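Local coordinates for protein NRPS (PDB 6NKI) that is part of an NRPS and carries a Rossmann-type nucleotide-binding domain of the male sterility protein family, modelled with NADPH, at residues Arg77-Tyr80 with Arg81-Ile84; Gly364-Arg367 with Ala368-Gly371; Leu391-Met394 with Ile395-Ala398. All coordinates share one frame; numbering follows the deposited sequence.

Interaction 1. Residues Arg77-Tyr80 with Arg81-Ile84; sequences RNDY and RRLI
The Arg82 guanidinium meets the Asp79 carboxylate with their planes turned 41° apart. Asp79 OD1 approaches the group obliquely and stands 3.6 Å from Arg82 NE, well out of the guanidinium plane. No N-H points at the oxygen, and the pair is a salt bridge of charges alone. Arg82 CG branches between its own backbone N and carbonyl carbon (chi1 71°), and a further bend at chi3 brings NE back alongside Asp79. On the way CG passes 3.4 Å from Asp79 O, and the arginine chain thus runs beside both the backbone and the acid of the same residue. The Arg81 guanidinium also comes up obliquely, its NH1 beside Asn78 CB, the aliphatic root of the asparagine. Arg81 CG lies beside its backbone N, and from there the extended chain runs back along Asn78. The Tyr80 ring has Arg77 N in plane at its edge.

Under these side chains the backbone winds as a 3-10 turn. Arg81 N donates to Asn78 O at 3.0 Å with an almost straight N-H angle of 172°. Leu83 N reaches Tyr80 O at 3.4 Å, a weak bond of the same i to i+3 spacing, and Ile84 CG2 lies 3.7 Å from Tyr80 O.

The turn joins helix 59-72 to strand 84-88, an outermost strand of the parallel sheet, and so completes a beta-alpha-beta crossover of the Rossmann-like fold from strand 47-54. Tyr80 packs on Leu42 and Val43, and Ile84 on Leu38, of helix 32-43. Ile84 also meets Ile66 of helix 59-72, while Leu83 shares a backbone hydrogen bond with Val50 of strand 47-54.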
ATOM      1  N   ARG A  77      21.755  -3.207  -8.601  1.00 99.97           N
ATOM      2  CA  ARG A  77      22.968  -2.416  -8.430  1.00104.27           C
ATOM      3  C   ARG A  77      24.135  -3.381  -8.271  1.00103.71           C
ATOM      4  O   ARG A  77      24.006  -4.380  -7.553  1.00 99.41           O
ATOM      5  CB  ARG A  77      22.869  -1.521  -7.191  1.00112.15           C
ATOM      6  CG  ARG A  77      21.844  -0.394  -7.225  1.00120.97           C
ATOM      7  CD  ARG A  77      21.877   0.338  -5.878  1.00127.05           C
ATOM      8  NE  ARG A  77      20.926   1.451  -5.861  1.00136.57           N
ATOM      9  CZ  ARG A  77      19.628   1.328  -5.596  1.00144.73           C
ATOM     10  NH1 ARG A  77      19.054   0.149  -5.355  1.00147.16           N
ATOM     11  NH2 ARG A  77      18.874   2.416  -5.590  1.00152.54           N
ATOM     12  N   ASN A  78      25.276  -3.084  -8.912  1.00110.30           N
ATOM     13  CA  ASN A  78      26.397  -4.019  -8.854  1.00117.29           C
ATOM     14  C   ASN A  78      26.945  -4.158  -7.440  1.00116.38           C
ATOM     15  O   ASN A  78      27.540  -5.189  -7.118  1.00117.12           O
ATOM     16  CB  ASN A  78      27.521  -3.623  -9.831  1.00125.86           C
ATOM     17  CG  ASN A  78      28.243  -2.330  -9.439  1.00135.43           C
ATOM     18  OD1 ASN A  78      27.946  -1.709  -8.418  1.00137.56           O
ATOM     19  ND2 ASN A  78      29.224  -1.939 -10.250  1.00139.70           N
ATOM     20  N   ASP A  79      26.748  -3.147  -6.590  1.00117.85           N
ATOM     21  CA  ASP A  79      27.113  -3.238  -5.181  1.00120.31           C
ATOM     22  C   ASP A  79      26.546  -4.480  -4.513  1.00112.18           C
ATOM     23  O   ASP A  79      27.080  -4.922  -3.489  1.00111.27           O
ATOM     24  CB  ASP A  79      26.639  -1.972  -4.454  1.00128.30           C
ATOM     25  CG  ASP A  79      26.900  -2.019  -2.964  1.00142.55           C
ATOM     26  OD1 ASP A  79      28.087  -2.016  -2.567  1.00154.69           O
ATOM     27  OD2 ASP A  79      25.918  -2.042  -2.186  1.00139.86           O
ATOM     28  N   TYR A  80      25.479  -5.042  -5.068  1.00107.91           N
ATOM     29  CA  TYR A  80      24.782  -6.141  -4.433  1.00105.48           C
ATOM     30  C   TYR A  80      25.410  -7.492  -4.723  1.00103.51           C
ATOM     31  O   TYR A  80      24.950  -8.493  -4.164  1.00101.02           O
ATOM     32  CB  TYR A  80      23.313  -6.168  -4.867  1.00106.81           C
ATOM     33  CG  TYR A  80      22.435  -5.081  -4.275  1.00109.53           C
ATOM     34  CD1 TYR A  80      22.173  -5.049  -2.911  1.00110.86           C
ATOM     35  CD2 TYR A  80      21.785  -4.155  -5.084  1.00107.36           C
ATOM     36  CE1 TYR A  80      21.352  -4.084  -2.354  1.00108.36           C
ATOM     37  CE2 TYR A  80      20.945  -3.190  -4.536  1.00104.84           C
ATOM     38  CZ  TYR A  80      20.738  -3.165  -3.171  1.00106.44           C
ATOM     39  OH  TYR A  80      19.914  -2.234  -2.596  1.00105.42           O
ATOM     40  N   ARG A  81      26.417  -7.561  -5.595  1.00105.50           N
ATOM     41  CA  ARG A  81      27.100  -8.831  -5.788  1.00108.17           C
ATOM     42  C   ARG A  81      27.706  -9.338  -4.484  1.00108.75           C
ATOM     43  O   ARG A  81      27.702 -10.548  -4.232  1.00107.80           O
ATOM     44  CB  ARG A  81      28.186  -8.709  -6.860  1.00114.49           C
ATOM     45  CG  ARG A  81      27.675  -8.551  -8.284  1.00117.90           C
ATOM     46  CD  ARG A  81      28.825  -8.644  -9.306  1.00126.51           C
ATOM     47  NE  ARG A  81      28.353  -8.566 -10.693  1.00132.47           N
ATOM     48  CZ  ARG A  81      28.355  -7.457 -11.430  1.00132.96           C
ATOM     49  NH1 ARG A  81      28.834  -6.326 -10.929  1.00132.78           N
ATOM     50  NH2 ARG A  81      27.896  -7.485 -12.674  1.00134.18           N
ATOM     51  N   ARG A  82      28.203  -8.433  -3.629  1.00107.80           N
ATOM     52  CA  ARG A  82      28.999  -8.862  -2.478  1.00111.88           C
ATOM     53  C   ARG A  82      28.172  -9.529  -1.383  1.00104.72           C
ATOM     54  O   ARG A  82      28.752 -10.015  -0.405  1.00 98.92           O
ATOM     55  CB  ARG A  82      29.758  -7.683  -1.873  1.00117.87           C
ATOM     56  CG  ARG A  82      28.870  -6.688  -1.146  1.00120.17           C
ATOM     57  CD  ARG A  82      29.715  -5.585  -0.563  1.00124.58           C
ATOM     58  NE  ARG A  82      30.239  -4.713  -1.601  1.00128.99           N
ATOM     59  CZ  ARG A  82      31.306  -3.944  -1.448  1.00136.46           C
ATOM     60  NH1 ARG A  82      31.991  -3.981  -0.318  1.00143.00           N
ATOM     61  NH2 ARG A  82      31.718  -3.171  -2.437  1.00138.85           N
ATOM     62  N   LEU A  83      26.846  -9.555  -1.519  1.00104.33           N
ATOM     63  CA  LEU A  83      25.952 -10.178  -0.550  1.00107.38           C
ATOM     64  C   LEU A  83      25.342 -11.479  -1.048  1.00106.75           C
ATOM     65  O   LEU A  83      24.589 -12.130  -0.312  1.00 99.79           O
ATOM     66  CB  LEU A  83      24.818  -9.210  -0.169  1.00108.28           C
ATOM     67  CG  LEU A  83      24.930  -8.312   1.058  1.00110.09           C
ATOM     68  CD1 LEU A  83      24.912  -9.195   2.267  1.00112.93           C
ATOM     69  CD2 LEU A  83      26.182  -7.449   1.047  1.00112.53           C
ATOM     70  N   ILE A  84      25.648 -11.882  -2.267  1.00118.90           N
ATOM     71  CA  ILE A  84      24.912 -12.936  -2.943  1.00123.62           C
ATOM     72  C   ILE A  84      25.847 -14.108  -3.230  1.00123.45           C
ATOM     73  O   ILE A  84      26.998 -13.920  -3.644  1.00124.51           O
ATOM     74  CB  ILE A  84      24.261 -12.373  -4.223  1.00126.75           C
ATOM     75  CG1 ILE A  84      23.244 -13.336  -4.810  1.00130.29           C
ATOM     76  CG2 ILE A  84      25.303 -12.011  -5.260  1.00129.87           C
ATOM     77  CD1 ILE A  84      22.341 -12.631  -5.806  1.00135.42           C
TER

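Interaction 2. Residues Gly364-Arg367 with Ala368-Gly371; sequences GFLR and ASGG
Leu366 O gathers three hydrogen bonds from the residues that end the helix. Gly370 N donates to Leu366 O at 2.7 Å, the last regular i to i+4 bond. Gly371 N adds an i to i+5 bond of 3.1 Å to Leu366 O. The third donor is a side chain: Ser369 OG stands 3.1 Å from Leu366 O, placed by a chi1 of 65° that folds the hydroxyl back toward the preceding turn. One residue earlier, Phe365 O takes two backbone donors, Ser369 N at 3.1 Å and Ala368 N at 2.8 Å.

The packing is slight: Ala368 CB lies beside Phe365 O, and Leu366 CD2 is 4.1 Å from Ser369 OG. Outside, Gly371 O accepts from Asn263 ND2, and Arg367 NE makes a weak, long ion pair with Glu347.

Both glycines have positive phi, 119° for Gly370 and 67° for Gly371; with no side chain to hinder it, the backbone turns sharply off the helix axis. The three bonds to Leu366 O make the exit a polar one: a carbonyl near the helix end, where the helix dipole would probably make acceptors more negative, is met by the amides of the two departing glycines and by the hydroxyl of the last helical residue.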
ATOM      1  N   GLY A 364      -6.806 -23.720 -22.268  1.00154.68           N
ATOM      2  CA  GLY A 364      -7.515 -24.688 -21.450  1.00162.31           C
ATOM      3  C   GLY A 364      -8.143 -24.048 -20.223  1.00162.73           C
ATOM      4  O   GLY A 364      -9.279 -24.365 -19.857  1.00163.84           O
ATOM      5  N   PHE A 365      -7.407 -23.142 -19.569  1.00157.38           N
ATOM      6  CA  PHE A 365      -7.932 -22.461 -18.389  1.00153.43           C
ATOM      7  C   PHE A 365      -9.201 -21.697 -18.738  1.00141.06           C
ATOM      8  O   PHE A 365     -10.266 -21.928 -18.152  1.00140.86           O
ATOM      9  CB  PHE A 365      -6.877 -21.511 -17.812  1.00161.66           C
ATOM     10  CG  PHE A 365      -7.268 -20.880 -16.492  1.00171.12           C
ATOM     11  CD1 PHE A 365      -7.087 -21.566 -15.302  1.00180.71           C
ATOM     12  CD2 PHE A 365      -7.826 -19.608 -16.444  1.00173.48           C
ATOM     13  CE1 PHE A 365      -7.440 -20.992 -14.088  1.00177.36           C
ATOM     14  CE2 PHE A 365      -8.187 -19.035 -15.233  1.00174.67           C
ATOM     15  CZ  PHE A 365      -7.993 -19.728 -14.057  1.00174.32           C
ATOM     16  N   LEU A 366      -9.102 -20.801 -19.724  1.00131.09           N
ATOM     17  CA  LEU A 366     -10.221 -19.927 -20.076  1.00127.02           C
ATOM     18  C   LEU A 366     -11.484 -20.720 -20.384  1.00128.02           C
ATOM     19  O   LEU A 366     -12.583 -20.344 -19.956  1.00120.97           O
ATOM     20  CB  LEU A 366      -9.836 -19.047 -21.265  1.00125.08           C
ATOM     21  CG  LEU A 366      -8.675 -18.126 -20.886  1.00121.09           C
ATOM     22  CD1 LEU A 366      -8.201 -17.289 -22.072  1.00118.78           C
ATOM     23  CD2 LEU A 366      -9.034 -17.234 -19.674  1.00116.86           C
ATOM     24  N   ARG A 367     -11.343 -21.830 -21.112  1.00133.05           N
ATOM     25  CA  ARG A 367     -12.509 -22.630 -21.452  1.00136.18           C
ATOM     26  C   ARG A 367     -13.214 -23.143 -20.203  1.00137.08           C
ATOM     27  O   ARG A 367     -14.435 -23.341 -20.213  1.00139.56           O
ATOM     28  CB  ARG A 367     -12.101 -23.791 -22.355  1.00139.35           C
ATOM     29  CG  ARG A 367     -11.610 -23.382 -23.736  1.00140.76           C
ATOM     30  CD  ARG A 367     -11.365 -24.617 -24.623  1.00144.10           C
ATOM     31  NE  ARG A 367     -10.916 -24.236 -25.962  1.00144.22           N
ATOM     32  CZ  ARG A 367      -9.646 -24.201 -26.362  1.00141.32           C
ATOM     33  NH1 ARG A 367      -8.678 -24.555 -25.541  1.00140.90           N
ATOM     34  NH2 ARG A 367      -9.350 -23.829 -27.600  1.00140.58           N
ATOM     35  N   ALA A 368     -12.466 -23.356 -19.116  1.00137.40           N
ATOM     36  CA  ALA A 368     -13.085 -23.791 -17.871  1.00141.80           C
ATOM     37  C   ALA A 368     -13.785 -22.632 -17.181  1.00137.15           C
ATOM     38  O   ALA A 368     -14.952 -22.746 -16.786  1.00135.68           O
ATOM     39  CB  ALA A 368     -12.033 -24.411 -16.949  1.00148.74           C
ATOM     40  N   SER A 369     -13.079 -21.506 -17.038  1.00134.95           N
ATOM     41  CA  SER A 369     -13.647 -20.346 -16.359  1.00132.97           C
ATOM     42  C   SER A 369     -14.827 -19.777 -17.134  1.00141.02           C
ATOM     43  O   SER A 369     -15.906 -19.551 -16.570  1.00140.34           O
ATOM     44  CB  SER A 369     -12.574 -19.277 -16.160  1.00122.06           C
ATOM     45  OG  SER A 369     -12.111 -18.756 -17.393  1.00116.96           O
ATOM     46  N   GLY A 370     -14.644 -19.552 -18.430  1.00148.17           N
ATOM     47  CA  GLY A 370     -15.669 -18.939 -19.250  1.00153.29           C
ATOM     48  C   GLY A 370     -15.184 -17.630 -19.834  1.00147.71           C
ATOM     49  O   GLY A 370     -15.955 -16.677 -19.979  1.00147.85           O
ATOM     50  N   GLY A 371     -13.897 -17.581 -20.176  1.00145.83           N
ATOM     51  CA  GLY A 371     -13.281 -16.340 -20.595  1.00143.62           C
ATOM     52  C   GLY A 371     -13.171 -15.299 -19.508  1.00136.76           C
ATOM     53  O   GLY A 371     -12.925 -14.124 -19.798  1.00133.66           O
TER

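Interaction 3. Residues Leu391-Met394 with Ile395-Ala398; sequences LTNM and IRQA
Leu391 O, Thr392 O and Asn393 O accept from Ile395 N, Arg396 N and Gln397 N in unbroken alpha-helical i to i+4 order, the first of these bonds 3.0 Å from Ile395 N to Leu391 O. Met394 O continues the series with a weak bond from Ala398 N.

Among the side chains, Asn393 pairs with Arg396. Asn393 OD1 lies at the edge of the guanidinium, near its plane, and takes NE of Arg396 at 3.0 Å on a lone pair, the N-H angle being 150°. Arg396 NH2 adds a weak bond of 3.3 Å to the same Asn393 OD1. Two torsions bring this about: Asn393 CG points away from its own backbone N (chi1 -172°), and the Arg396 chain bends at chi3 (54°), which folds the guanidinium back over the preceding turn. There Thr392 O lies over one of its faces. With one edge held by the amide, the group's rotation is probably restricted. Gln397 runs past Asn393 on the next turn, CG 3.3 Å from Asn393 O. On another side of the helix, Ile395 CG1 lies beside Thr392 O, and CG2 of Ile395 touches Leu391 CD1 at 4.4 Å, a small apolar patch.

The stretch is the early part of the last modelled helix, 389-410. Leu391, Met394 and Ile395 rest on Trp278 of helix 276-288, and Thr392 and Ile395 on Leu317 of strand 316-318, while Arg396 NH1 forms a salt bridge with Asp321 in helix 319-330. The second subunit closes in along Asn393 to Gln397: its Trp278 packs on Met394, its His285 on Asn393 and Arg396, and its Ser281 on Gln397, making this helix part of the interface between the two copies.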
ATOM      1  N   LEU A 391      -6.275   0.976  -0.290  1.00 71.59           N
ATOM      2  CA  LEU A 391      -5.580  -0.154  -0.893  1.00 73.89           C
ATOM      3  C   LEU A 391      -6.179  -0.452  -2.252  1.00 77.34           C
ATOM      4  O   LEU A 391      -5.445  -0.635  -3.231  1.00 67.31           O
ATOM      5  CB  LEU A 391      -5.636  -1.367   0.050  1.00 73.79           C
ATOM      6  CG  LEU A 391      -5.149  -2.757  -0.360  1.00 69.51           C
ATOM      7  CD1 LEU A 391      -3.680  -2.787  -0.673  1.00 67.48           C
ATOM      8  CD2 LEU A 391      -5.514  -3.758   0.698  1.00 70.55           C
ATOM      9  N   THR A 392      -7.514  -0.450  -2.314  1.00 83.30           N
ATOM     10  CA  THR A 392      -8.228  -0.476  -3.583  1.00 83.38           C
ATOM     11  C   THR A 392      -7.642   0.544  -4.536  1.00 87.21           C
ATOM     12  O   THR A 392      -7.344   0.218  -5.688  1.00 93.36           O
ATOM     13  CB  THR A 392      -9.710  -0.203  -3.346  1.00 72.96           C
ATOM     14  OG1 THR A 392     -10.210  -1.074  -2.325  1.00 73.44           O
ATOM     15  CG2 THR A 392     -10.520  -0.421  -4.638  1.00 76.84           C
ATOM     16  N   ASN A 393      -7.427   1.782  -4.072  1.00 87.80           N
ATOM     17  CA  ASN A 393      -6.922   2.788  -5.001  1.00 92.76           C
ATOM     18  C   ASN A 393      -5.494   2.494  -5.438  1.00 75.87           C
ATOM     19  O   ASN A 393      -5.124   2.759  -6.589  1.00 69.59           O
ATOM     20  CB  ASN A 393      -6.917   4.203  -4.428  1.00 94.70           C
ATOM     21  CG  ASN A 393      -6.567   5.227  -5.506  1.00 84.80           C
ATOM     22  OD1 ASN A 393      -7.052   5.118  -6.641  1.00 74.46           O
ATOM     23  ND2 ASN A 393      -5.520   6.004  -5.252  1.00 73.69           N
ATOM     24  N   MET A 394      -4.664   1.981  -4.539  1.00 77.25           N
ATOM     25  CA  MET A 394      -3.252   1.841  -4.894  1.00 80.90           C
ATOM     26  C   MET A 394      -3.010   0.663  -5.840  1.00 73.51           C
ATOM     27  O   MET A 394      -2.069   0.715  -6.642  1.00 71.16           O
ATOM     28  CB  MET A 394      -2.391   1.688  -3.655  1.00 88.83           C
ATOM     29  CG  MET A 394      -0.969   2.150  -3.917  1.00101.81           C
ATOM     30  SD  MET A 394      -0.897   3.960  -4.143  1.00114.68           S
ATOM     31  CE  MET A 394       0.704   4.194  -4.927  1.00119.07           C
ATOM     32  N   ILE A 395      -3.832  -0.391  -5.765  1.00 73.92           N
ATOM     33  CA  ILE A 395      -3.737  -1.424  -6.795  1.00 89.47           C
ATOM     34  C   ILE A 395      -4.344  -0.920  -8.099  1.00 86.19           C
ATOM     35  O   ILE A 395      -3.758  -1.135  -9.165  1.00 77.67           O
ATOM     36  CB  ILE A 395      -4.381  -2.754  -6.353  1.00 93.88           C
ATOM     37  CG1 ILE A 395      -5.851  -2.579  -6.105  1.00102.65           C
ATOM     38  CG2 ILE A 395      -3.829  -3.281  -5.032  1.00 88.58           C
ATOM     39  CD1 ILE A 395      -6.476  -3.804  -5.610  1.00106.47           C
ATOM     40  N   ARG A 396      -5.505  -0.247  -8.041  1.00 88.62           N
ATOM     41  CA  ARG A 396      -6.037   0.424  -9.226  1.00 87.49           C
ATOM     42  C   ARG A 396      -4.977   1.224  -9.959  1.00 81.46           C
ATOM     43  O   ARG A 396      -4.855   1.101 -11.178  1.00 70.41           O
ATOM     44  CB  ARG A 396      -7.249   1.283  -8.848  1.00 92.16           C
ATOM     45  CG  ARG A 396      -7.582   2.347  -9.853  1.00 93.59           C
ATOM     46  CD  ARG A 396      -8.893   3.031  -9.657  1.00 93.91           C
ATOM     47  NE  ARG A 396      -9.087   3.598  -8.328  1.00 90.65           N
ATOM     48  CZ  ARG A 396     -10.039   3.206  -7.473  1.00 85.14           C
ATOM     49  NH1 ARG A 396     -10.984   2.325  -7.825  1.00 82.52           N
ATOM     50  NH2 ARG A 396     -10.057   3.723  -6.251  1.00 82.60           N
ATOM     51  N   GLN A 397      -4.175   1.996  -9.251  1.00 71.89           N
ATOM     52  CA  GLN A 397      -3.129   2.714  -9.951  1.00 73.75           C
ATOM     53  C   GLN A 397      -2.051   1.761 -10.444  1.00 72.44           C
ATOM     54  O   GLN A 397      -1.374   2.044 -11.435  1.00 76.39           O
ATOM     55  CB  GLN A 397      -2.506   3.801  -9.045  1.00 72.59           C
ATOM     56  CG  GLN A 397      -3.459   4.818  -8.563  1.00 77.88           C
ATOM     57  CD  GLN A 397      -4.121   5.584  -9.691  1.00 81.82           C
ATOM     58  OE1 GLN A 397      -5.311   5.413  -9.931  1.00 74.29           O
ATOM     59  NE2 GLN A 397      -3.355   6.452 -10.369  1.00 81.05           N
ATOM     60  N   ALA A 398      -1.862   0.630  -9.778  1.00 69.55           N
ATOM     61  CA  ALA A 398      -0.851  -0.296 -10.278  1.00 66.85           C
ATOM     62  C   ALA A 398      -1.259  -0.860 -11.639  1.00 71.16           C
ATOM     63  O   ALA A 398      -0.433  -0.924 -12.562  1.00 69.27           O
ATOM     64  CB  ALA A 398      -0.589  -1.402  -9.249  1.00 64.04           C
TER

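How the interactions relate
From the N terminus the chain meets the three contacts in series; none nests in or crosses another, and each closes only a local turn. Interaction 1 links helix 59-72 to the edge strand 84-88 of the parallel sheet, at the surface. Far along the chain, interaction 2 ends helix 363-369, on the opposite side of the chain's centre from interaction 1, their centres about 43 Å apart. Interaction 3 follows on the next helix, 389-410, about 26 Å from interaction 2 centre to centre, and ties this helix to helix 276-288, strand 316-318 and the second subunit. No two of the three touch; the nearest atoms of interactions 1 and 3 are about 18 Å apart.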